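Local coordinates for protein ADP-ribose pyrophosphatase MutT (Rickettsia felis, PDB 4KYX) that probably hydrolyses the pyrophosphate linkage of nucleotide substrates, perhaps including 8-oxo-dGTP, as a magnesium-dependent Nudix enzyme, at residues F22-E27 with L101-L106; C58-V63 with L69-P74; E65-I70 with E115-F120. All coordinates share one frame; numbering follows the deposited sequence.

From the N terminus, the first segment met is 22-27, the turn after strand 14-22; its partner 101-106 follows strand 89-99, so interaction 1 closes a long loop of the chain. Interaction 2 is nested within that loop: helix 55-67 continues into the 69-74 linker, which folds straight back on residues 58-63. Interaction 3 starts inside the same loop, at the helix end, but reaches beyond it to strand 116-120, and therefore crosses interaction 1. Interactions 2 and 3 share Leu69 and Ile70. Ile70 also bonds to Leu101 and Asn102, which joins the helix exit to interaction 1. Together the contacts tie the Nudix helix, both sheets and their connecting loops.

Interaction 1: residues F22-E27 with L101-L106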
loop_
_atom_site.group_PDB
_atom_site.type_symbol
_atom_site.label_atom_id
_atom_site.label_comp_id
_atom_site.label_asym_id
_atom_site.label_seq_id
_atom_site.Cartn_x
_atom_site.Cartn_y
_atom_site.Cartn_z
ATOM N N PHE A 22 13.913 -1.372 15.262
ATOM C CA PHE A 22 14.175 -2.110 16.496
ATOM C C PHE A 22 15.613 -2.033 16.922
ATOM O O PHE A 22 16.523 -1.984 16.097
ATOM C CB PHE A 22 13.822 -3.574 16.356
ATOM C CG PHE A 22 12.363 -3.857 16.331
ATOM C CD1 PHE A 22 11.584 -3.540 15.243
ATOM C CD2 PHE A 22 11.756 -4.492 17.400
ATOM C CE1 PHE A 22 10.230 -3.812 15.233
ATOM C CE2 PHE A 22 10.404 -4.786 17.380
ATOM C CZ PHE A 22 9.636 -4.446 16.301
ATOM N N ASN A 23 15.832 -2.026 18.232
ATOM C CA ASN A 23 17.194 -2.076 18.806
ATOM C C ASN A 23 17.530 -3.501 19.256
ATOM O O ASN A 23 16.741 -4.395 19.063
ATOM C CB ASN A 23 17.389 -1.009 19.929
ATOM C CG ASN A 23 16.583 -1.279 21.202
ATOM O OD1 ASN A 23 15.971 -2.335 21.421
ATOM N ND2 ASN A 23 16.551 -0.274 22.044
ATOM N N ASN A 24 18.697 -3.723 19.868
ATOM C CA ASN A 24 19.031 -5.052 20.396
ATOM C C ASN A 24 18.111 -5.639 21.500
ATOM O O ASN A 24 18.055 -6.863 21.690
ATOM C CB ASN A 24 20.488 -5.037 20.867
ATOM C CG ASN A 24 21.454 -4.693 19.725
ATOM O OD1 ASN A 24 21.115 -4.867 18.548
ATOM N ND2 ASN A 24 22.651 -4.217 20.063
ATOM N N ARG A 25 17.400 -4.780 22.224
ATOM C CA ARG A 25 16.445 -5.219 23.239
ATOM C C ARG A 25 15.038 -5.387 22.652
ATOM O O ARG A 25 14.053 -5.471 23.395
ATOM C CB ARG A 25 16.406 -4.192 24.389
ATOM N N ASN A 26 14.922 -5.375 21.322
ATOM C CA ASN A 26 13.615 -5.425 20.670
ATOM C C ASN A 26 12.595 -4.343 21.063
ATOM O O ASN A 26 11.365 -4.516 20.933
ATOM C CB ASN A 26 13.004 -6.828 20.794
ATOM C CG ASN A 26 13.925 -7.888 20.236
ATOM O OD1 ASN A 26 14.730 -7.627 19.332
ATOM N ND2 ASN A 26 13.845 -9.080 20.792
ATOM N N GLU A 27 13.127 -3.194 21.432
ATOM C CA GLU A 27 12.341 -1.994 21.586
ATOM C C GLU A 27 12.243 -1.280 20.235
ATOM O O GLU A 27 13.155 -1.362 19.395
ATOM C CB GLU A 27 12.976 -1.066 22.625
ATOM C CG GLU A 27 13.344 -1.796 23.916
ATOM C CD GLU A 27 14.146 -0.942 24.874
ATOM O OE1 GLU A 27 15.105 -0.239 24.457
ATOM O OE2 GLU A 27 13.856 -1.019 26.084
ATOM N N LEU A 101 21.661 -1.358 13.095
ATOM C CA LEU A 101 23.006 -1.895 13.280
ATOM C C LEU A 101 23.901 -1.012 14.153
ATOM O O LEU A 101 25.001 -1.417 14.537
ATOM C CB LEU A 101 23.632 -2.072 11.899
ATOM C CG LEU A 101 22.923 -3.090 11.008
ATOM C CD1 LEU A 101 23.681 -3.265 9.698
ATOM C CD2 LEU A 101 22.779 -4.436 11.725
ATOM N N ASN A 102 23.466 0.202 14.450
ATOM C CA ASN A 102 24.322 1.197 15.064
ATOM C C ASN A 102 23.492 2.040 16.021
ATOM O O ASN A 102 23.527 3.255 15.950
ATOM C CB ASN A 102 24.937 2.088 13.978
ATOM C CG ASN A 102 23.893 2.894 13.182
ATOM O OD1 ASN A 102 22.765 2.457 13.000
ATOM N ND2 ASN A 102 24.294 4.067 12.675
ATOM N N GLU A 103 22.735 1.386 16.897
ATOM C CA GLU A 103 21.776 2.108 17.729
ATOM C C GLU A 103 22.398 3.216 18.573
ATOM O O GLU A 103 21.731 4.214 18.867
ATOM C CB GLU A 103 20.983 1.141 18.615
ATOM C CG GLU A 103 21.798 0.439 19.703
ATOM C CD GLU A 103 21.002 -0.676 20.338
ATOM O OE1 GLU A 103 20.797 -1.689 19.632
ATOM O OE2 GLU A 103 20.518 -0.502 21.477
ATOM N N HIS A 104 23.672 3.086 18.972
ATOM C CA HIS A 104 24.278 4.141 19.778
ATOM C C HIS A 104 24.585 5.423 19.033
ATOM O O HIS A 104 24.899 6.425 19.683
ATOM C CB HIS A 104 25.520 3.619 20.497
ATOM C CG HIS A 104 25.211 2.494 21.420
ATOM N ND1 HIS A 104 26.016 1.379 21.537
ATOM C CD2 HIS A 104 24.132 2.266 22.203
ATOM C CE1 HIS A 104 25.468 0.541 22.404
ATOM N NE2 HIS A 104 24.321 1.052 22.812
ATOM N N GLU A 105 24.450 5.400 17.701
ATOM C CA GLU A 105 24.664 6.580 16.879
ATOM C C GLU A 105 23.353 7.345 16.640
ATOM O O GLU A 105 23.334 8.281 15.866
ATOM C CB GLU A 105 25.282 6.191 15.531
ATOM C CG GLU A 105 26.672 5.611 15.719
ATOM C CD GLU A 105 27.413 5.300 14.473
ATOM O OE1 GLU A 105 28.639 5.186 14.615
ATOM O OE2 GLU A 105 26.844 5.098 13.406
ATOM N N LEU A 106 22.268 6.975 17.309
ATOM C CA LEU A 106 21.012 7.686 17.175
ATOM C C LEU A 106 21.220 9.175 17.357
ATOM O O LEU A 106 21.843 9.606 18.354
ATOM C CB LEU A 106 20.045 7.187 18.229
ATOM C CG LEU A 106 18.703 7.953 18.407
ATOM C CD1 LEU A 106 17.886 7.816 17.097
ATOM C CD2 LEU A 106 17.949 7.402 19.599
HETATM O O HOH W 1 19.136 -2.249 23.060
#
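Glu103 reaches across to the turn at Asn23 and Asn24 and takes hold of it through a backbone amide. Asn24 N donates to Glu103 OE1 over 2.9 Å in a nearly straight bond (163°), and the oxygen receives it on its syn lone pair. The other carboxylate oxygen, Glu103 OE2, accepts from a water at 2.7 Å that in turn takes a weak bond from Arg25 N, so one carboxylate serves two successive amides, one directly and one through solvent. Glu103 CG sits in the crowded position between the backbone N and the carbonyl carbon (chi1 68°), and the chain beyond it is extended, which carries the charged end to the turn.

The turn is type I, from Asn23 to Asn26, and leads from strand 14-22 of the larger sheet of the Nudix fold to strand 28-34 of the smaller one. Its partner is a short 3-10 segment, 103-105, on the way from strand 89-99 to strand 116-120. Asn23 CB lies 3.5 Å from Glu103 OE1, and the Asn23 amide is almost parallel to the carboxylate. That amide is fixed by Glu27, the residue that follows the turn: Asn23 OD1 accepts from Glu27 N, which approaches from above the carbonyl plane, while Asn23 ND2 donates to Glu27 OE1 at 2.8 Å, with the acceptor in the amide plane. The side chain of Asn24 passes close to the same carboxylate, its CG 3.1 Å from Glu103 OE1, yet its amide is turned 46° from the carboxylate plane and makes no hydrogen bond to it. Asn23, Glu27 and Glu103 all touch Trp119.

Interaction 2: residues C58-V63 with L69-P74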
loop_
_atom_site.group_PDB
_atom_site.type_symbol
_atom_site.label_atom_id
_atom_site.label_comp_id
_atom_site.label_asym_id
_atom_site.label_seq_id
_atom_site.Cartn_x
_atom_site.Cartn_y
_atom_site.Cartn_z
ATOM N N CYS A 58 13.383 3.138 0.261
ATOM C CA CYS A 58 12.803 4.308 0.882
ATOM C C CYS A 58 12.973 4.205 2.381
ATOM O O CYS A 58 13.407 5.158 3.035
ATOM C CB CYS A 58 11.336 4.427 0.441
ATOM S SG CYS A 58 10.501 5.810 1.270
ATOM N N ALA A 59 12.665 3.033 2.923
ATOM C CA ALA A 59 12.768 2.749 4.362
ATOM C C ALA A 59 14.190 2.991 4.878
ATOM O O ALA A 59 14.408 3.795 5.837
ATOM C CB ALA A 59 12.325 1.337 4.671
ATOM N N ILE A 60 15.158 2.374 4.211
ATOM C CA ILE A 60 16.555 2.601 4.552
ATOM C C ILE A 60 16.981 4.106 4.510
ATOM O O ILE A 60 17.578 4.617 5.461
ATOM C CB ILE A 60 17.510 1.705 3.727
ATOM C CG1 ILE A 60 17.237 0.224 4.028
ATOM C CG2 ILE A 60 18.960 2.040 4.042
ATOM C CD1 ILE A 60 17.879 -0.722 3.031
ATOM N N ARG A 61 16.678 4.797 3.432
ATOM C CA ARG A 61 16.963 6.212 3.243
ATOM C C ARG A 61 16.314 7.078 4.350
ATOM O O ARG A 61 17.011 7.894 5.035
ATOM C CB ARG A 61 16.438 6.677 1.887
ATOM C CG ARG A 61 16.631 8.152 1.680
ATOM C CD ARG A 61 16.231 8.579 0.305
ATOM N NE ARG A 61 14.810 8.393 0.041
ATOM C CZ ARG A 61 13.818 9.092 0.572
ATOM N NH1 ARG A 61 14.041 10.053 1.467
ATOM N NH2 ARG A 61 12.567 8.825 0.213
ATOM N N GLU A 62 15.026 6.880 4.555
ATOM C CA GLU A 62 14.263 7.708 5.512
ATOM C C GLU A 62 14.791 7.556 6.926
ATOM O O GLU A 62 15.007 8.568 7.645
ATOM C CB GLU A 62 12.796 7.368 5.413
ATOM C CG GLU A 62 12.234 7.952 4.129
ATOM C CD GLU A 62 10.754 7.827 3.997
ATOM O OE1 GLU A 62 10.090 6.970 4.669
ATOM O OE2 GLU A 62 10.252 8.535 3.087
ATOM N N VAL A 63 15.045 6.311 7.329
ATOM C CA VAL A 63 15.611 6.039 8.662
ATOM C C VAL A 63 16.967 6.754 8.836
ATOM O O VAL A 63 17.236 7.407 9.874
ATOM C CB VAL A 63 15.684 4.520 8.958
ATOM C CG1 VAL A 63 16.521 4.217 10.215
ATOM C CG2 VAL A 63 14.278 3.949 9.066
ATOM N N LEU A 69 20.474 6.293 11.860
ATOM C CA LEU A 69 20.564 4.874 12.076
ATOM C C LEU A 69 20.581 4.156 10.738
ATOM O O LEU A 69 19.936 4.581 9.778
ATOM C CB LEU A 69 19.385 4.346 12.884
ATOM C CG LEU A 69 19.267 4.875 14.303
ATOM C CD1 LEU A 69 17.982 4.498 15.017
ATOM C CD2 LEU A 69 20.493 4.415 15.078
ATOM N N ILE A 70 21.335 3.066 10.712
ATOM C CA ILE A 70 21.464 2.221 9.537
ATOM C C ILE A 70 20.672 0.968 9.819
ATOM O O ILE A 70 20.991 0.210 10.759
ATOM C CB ILE A 70 22.974 1.874 9.268
ATOM C CG1 ILE A 70 23.709 3.121 8.833
ATOM C CG2 ILE A 70 23.035 0.792 8.227
ATOM C CD1 ILE A 70 25.230 2.930 8.669
ATOM N N ILE A 71 19.633 0.733 9.006
ATOM C CA ILE A 71 18.877 -0.500 9.132
ATOM C C ILE A 71 19.195 -1.382 7.996
ATOM O O ILE A 71 19.625 -0.895 6.917
ATOM C CB ILE A 71 17.338 -0.299 9.207
ATOM C CG1 ILE A 71 16.854 0.564 8.057
ATOM C CG2 ILE A 71 16.932 0.286 10.566
ATOM C CD1 ILE A 71 15.427 0.277 7.689
ATOM N N GLU A 72 19.020 -2.685 8.230
ATOM C CA GLU A 72 19.216 -3.669 7.191
ATOM C C GLU A 72 17.949 -4.508 6.954
ATOM O O GLU A 72 17.163 -4.715 7.882
ATOM C CB GLU A 72 20.414 -4.586 7.508
ATOM C CG GLU A 72 20.216 -5.450 8.743
ATOM C CD GLU A 72 21.323 -6.474 9.011
ATOM O OE1 GLU A 72 22.475 -6.423 8.408
ATOM O OE2 GLU A 72 21.030 -7.330 9.896
ATOM N N ASN A 73 17.803 -4.966 5.714
ATOM C CA ASN A 73 16.801 -5.961 5.275
ATOM C C ASN A 73 15.408 -5.718 5.855
ATOM O O ASN A 73 14.850 -6.579 6.545
ATOM C CB ASN A 73 17.273 -7.361 5.624
ATOM C CG ASN A 73 18.546 -7.727 4.895
ATOM O OD1 ASN A 73 19.482 -8.206 5.495
ATOM N ND2 ASN A 73 18.581 -7.471 3.603
ATOM N N PRO A 74 14.867 -4.531 5.578
ATOM C CA PRO A 74 13.545 -4.217 6.131
ATOM C C PRO A 74 12.522 -5.187 5.569
ATOM O O PRO A 74 12.588 -5.554 4.355
ATOM C CB PRO A 74 13.288 -2.795 5.659
ATOM C CG PRO A 74 14.200 -2.585 4.521
ATOM C CD PRO A 74 15.379 -3.451 4.723
HETATM O O HOH W 2 19.003 3.154 7.451
#
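Ile60 and Ile71 lean obliquely against each other where the helix of the Nudix box, 55-67, is met by the linker that leads from its end to strand 75-84. The two CG1 atoms, Ile60 CG1 and Ile71 CG1, are 4.1 Å apart. Ile71 points at the helix with CG1 between its backbone N and carbonyl carbon (chi1 52°), which lays CD1 against the helix backbone at Ile60 and leaves CG2 for Val63.

Val63 crosses Ile71 at about a right angle, its CG1 4.0 Å from Ile71 CG2, while the same methyl comes within 3.9 Å of Leu69 CB. Val63 CG2 lies beside Ile71 CD1, so both branches of the valine are used. At the other end Pro74 stands roughly perpendicular to Ile60: Ile60 CD1 meets Pro74 CD at 4.1 Å, and Ala59 CB touches the proline at CG. The seam packs onto two adjacent strands of the larger sheet, Ala59 and Val63 on 14-22, Ile71 and Pro74 on 89-99. Beside it, a single water joins the backbones, donating to Ile60 O and Leu69 O and accepting from Ile71 N, each at 2.9 Å.

Interaction 3: residues E65-I70 with E115-F120; sequences EETNLI and ENWQWF
Thr67 OG1 is held by two backbone groups near the helix end: it accepts from Leu69 N at 3.1 Å, which closes an ST turn, and is also hydrogen-bonded to Val63 O one helical turn back. OG1 is placed between the backbone N and the carbonyl carbon (chi1 69°), which puts CG2 anti to the carbonyl carbon, where it meets Trp117. Thr67 CG2 stands over the six-membered ring, 3.9 Å from its centroid and only 12° off the normal, a CH-pi contact close to the centre of the face.

The helix end belongs to the Nudix box, whose REUXEE signature finishes at Glu66, and Trp117 lies on strand 116-120, at the border of the smaller sheet. Asn68, with positive phi, takes the place of the usual glycine of the motif and turns the chain out of the helix. Glu66 adds its CB, 4.1 Å from Trp117 CZ2, while its carboxylate goes to Gly46 N. A water at the indole edge, in the ring plane, links the helix backbone to the side chain of Trp117: it donates to Glu66 O at 2.7 Å and accepts from Trp117 NE1 at 3.0 Å, an N-H that also makes a weak bond to Asn108.

Further along, the side chains of Leu69 and Trp119 come from opposite directions, Leu69 CD1 ending 4.0 Å from Trp119 CH2. Leu29 of strand 28-34 touches Thr67 and both tryptophans. Because Val63 O and Leu69 N both hold the hydroxyl of Thr67, the rotation of the side chain is restrained, and its methyl is directed onto the indole face; helix end and strand are thus joined by ring and methyl packing, with a water carrying the polar link.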
loop_
_atom_site.group_PDB
_atom_site.type_symbol
_atom_site.label_atom_id
_atom_site.label_comp_id
_atom_site.label_asym_id
_atom_site.label_seq_id
_atom_site.Cartn_x
_atom_site.Cartn_y
_atom_site.Cartn_z
ATOM N N GLU A 65 18.206 9.386 7.110
ATOM C CA GLU A 65 17.970 10.841 7.075
ATOM C C GLU A 65 17.425 11.381 8.402
ATOM O O GLU A 65 17.725 12.497 8.781
ATOM C CB GLU A 65 16.969 11.233 5.975
ATOM C CG GLU A 65 17.577 11.274 4.597
ATOM C CD GLU A 65 16.545 11.513 3.516
ATOM O OE1 GLU A 65 15.358 11.813 3.846
ATOM O OE2 GLU A 65 16.916 11.391 2.333
ATOM N N GLU A 66 16.553 10.614 9.058
ATOM C CA GLU A 66 15.826 11.117 10.238
ATOM C C GLU A 66 16.533 10.881 11.607
ATOM O O GLU A 66 16.374 11.686 12.538
ATOM C CB GLU A 66 14.406 10.531 10.250
ATOM C CG GLU A 66 13.593 11.018 9.061
ATOM C CD GLU A 66 12.285 10.308 8.910
ATOM O OE1 GLU A 66 12.050 9.319 9.628
ATOM O OE2 GLU A 66 11.512 10.671 7.974
ATOM N N THR A 67 17.286 9.784 11.699
ATOM C CA THR A 67 17.733 9.227 12.957
ATOM C C THR A 67 19.227 8.921 12.974
ATOM O O THR A 67 19.728 8.548 14.013
ATOM C CB THR A 67 17.000 7.911 13.301
ATOM O OG1 THR A 67 17.426 6.893 12.365
ATOM C CG2 THR A 67 15.508 8.097 13.268
ATOM N N ASN A 68 19.908 9.011 11.833
ATOM C CA ASN A 68 21.317 8.586 11.672
ATOM C C ASN A 68 21.544 7.075 11.809
ATOM O O ASN A 68 22.683 6.629 11.841
ATOM C CB ASN A 68 22.196 9.337 12.699
ATOM C CG ASN A 68 23.637 9.485 12.297
ATOM O OD1 ASN A 68 23.943 9.751 11.168
ATOM N ND2 ASN A 68 24.550 9.358 13.268
ATOM N N LEU A 69 20.474 6.293 11.860
ATOM C CA LEU A 69 20.564 4.874 12.076
ATOM C C LEU A 69 20.581 4.156 10.738
ATOM O O LEU A 69 19.936 4.581 9.778
ATOM C CB LEU A 69 19.385 4.346 12.884
ATOM C CG LEU A 69 19.267 4.875 14.303
ATOM C CD1 LEU A 69 17.982 4.498 15.017
ATOM C CD2 LEU A 69 20.493 4.415 15.078
ATOM N N ILE A 70 21.335 3.066 10.712
ATOM C CA ILE A 70 21.464 2.221 9.537
ATOM C C ILE A 70 20.672 0.968 9.819
ATOM O O ILE A 70 20.991 0.210 10.759
ATOM C CB ILE A 70 22.974 1.874 9.268
ATOM C CG1 ILE A 70 23.709 3.121 8.833
ATOM C CG2 ILE A 70 23.035 0.792 8.227
ATOM C CD1 ILE A 70 25.230 2.930 8.669
ATOM N N GLU A 115 10.517 16.404 18.242
ATOM C CA GLU A 115 11.090 16.920 19.496
ATOM C C GLU A 115 12.250 16.057 19.980
ATOM O O GLU A 115 13.366 16.550 20.278
ATOM C CB GLU A 115 9.971 17.015 20.539
ATOM C CG GLU A 115 10.397 17.690 21.849
ATOM C CD GLU A 115 10.860 19.129 21.679
ATOM O OE1 GLU A 115 10.108 19.895 21.029
ATOM O OE2 GLU A 115 11.931 19.524 22.254
ATOM N N ASN A 116 11.988 14.759 20.095
ATOM C CA ASN A 116 12.976 13.791 20.463
ATOM C C ASN A 116 12.542 12.389 20.053
ATOM O O ASN A 116 11.382 12.136 19.881
ATOM C CB ASN A 116 13.235 13.867 21.956
ATOM C CG ASN A 116 12.147 13.238 22.759
ATOM O OD1 ASN A 116 11.053 13.811 22.962
ATOM N ND2 ASN A 116 12.424 12.018 23.229
ATOM N N TRP A 117 13.522 11.519 19.846
ATOM C CA TRP A 117 13.300 10.103 19.598
ATOM C C TRP A 117 13.529 9.365 20.911
ATOM O O TRP A 117 14.290 9.861 21.765
ATOM C CB TRP A 117 14.289 9.619 18.550
ATOM C CG TRP A 117 14.054 10.242 17.174
ATOM C CD1 TRP A 117 14.641 11.359 16.693
ATOM C CD2 TRP A 117 13.173 9.790 16.150
ATOM N NE1 TRP A 117 14.180 11.648 15.466
ATOM C CE2 TRP A 117 13.310 10.673 15.078
ATOM C CE3 TRP A 117 12.241 8.756 16.062
ATOM C CZ2 TRP A 117 12.563 10.562 13.935
ATOM C CZ3 TRP A 117 11.562 8.593 14.895
ATOM C CH2 TRP A 117 11.709 9.499 13.852
ATOM N N GLN A 118 12.867 8.226 21.089
ATOM C CA GLN A 118 13.132 7.332 22.216
ATOM C C GLN A 118 12.715 5.890 21.888
ATOM O O GLN A 118 11.913 5.651 20.987
ATOM C CB GLN A 118 12.418 7.868 23.466
ATOM C CG GLN A 118 12.503 7.024 24.724
ATOM C CD GLN A 118 13.933 6.803 25.194
ATOM O OE1 GLN A 118 14.748 6.164 24.496
ATOM N NE2 GLN A 118 14.235 7.285 26.375
ATOM N N TRP A 119 13.361 4.942 22.561
ATOM C CA TRP A 119 13.064 3.500 22.450
ATOM C C TRP A 119 11.940 3.133 23.419
ATOM O O TRP A 119 11.964 3.566 24.587
ATOM C CB TRP A 119 14.326 2.716 22.758
ATOM C CG TRP A 119 15.456 3.044 21.810
ATOM C CD1 TRP A 119 16.528 3.829 22.068
ATOM C CD2 TRP A 119 15.604 2.590 20.439
ATOM N NE1 TRP A 119 17.358 3.884 20.955
ATOM C CE2 TRP A 119 16.825 3.118 19.954
ATOM C CE3 TRP A 119 14.889 1.731 19.632
ATOM C CZ2 TRP A 119 17.277 2.881 18.667
ATOM C CZ3 TRP A 119 15.326 1.505 18.369
ATOM C CH2 TRP A 119 16.508 2.060 17.889
ATOM N N PHE A 120 10.994 2.335 22.974
ATOM C CA PHE A 120 9.839 1.898 23.775
ATOM C C PHE A 120 9.645 0.410 23.648
ATOM O O PHE A 120 9.705 -0.133 22.534
ATOM C CB PHE A 120 8.562 2.554 23.288
ATOM C CG PHE A 120 8.523 4.034 23.519
ATOM C CD1 PHE A 120 8.989 4.893 22.557
ATOM C CD2 PHE A 120 8.014 4.555 24.695
ATOM C CE1 PHE A 120 8.938 6.253 22.737
ATOM C CE2 PHE A 120 7.984 5.932 24.901
ATOM C CZ PHE A 120 8.465 6.792 23.932
HETATM O O HOH W 3 14.473 13.474 13.054
#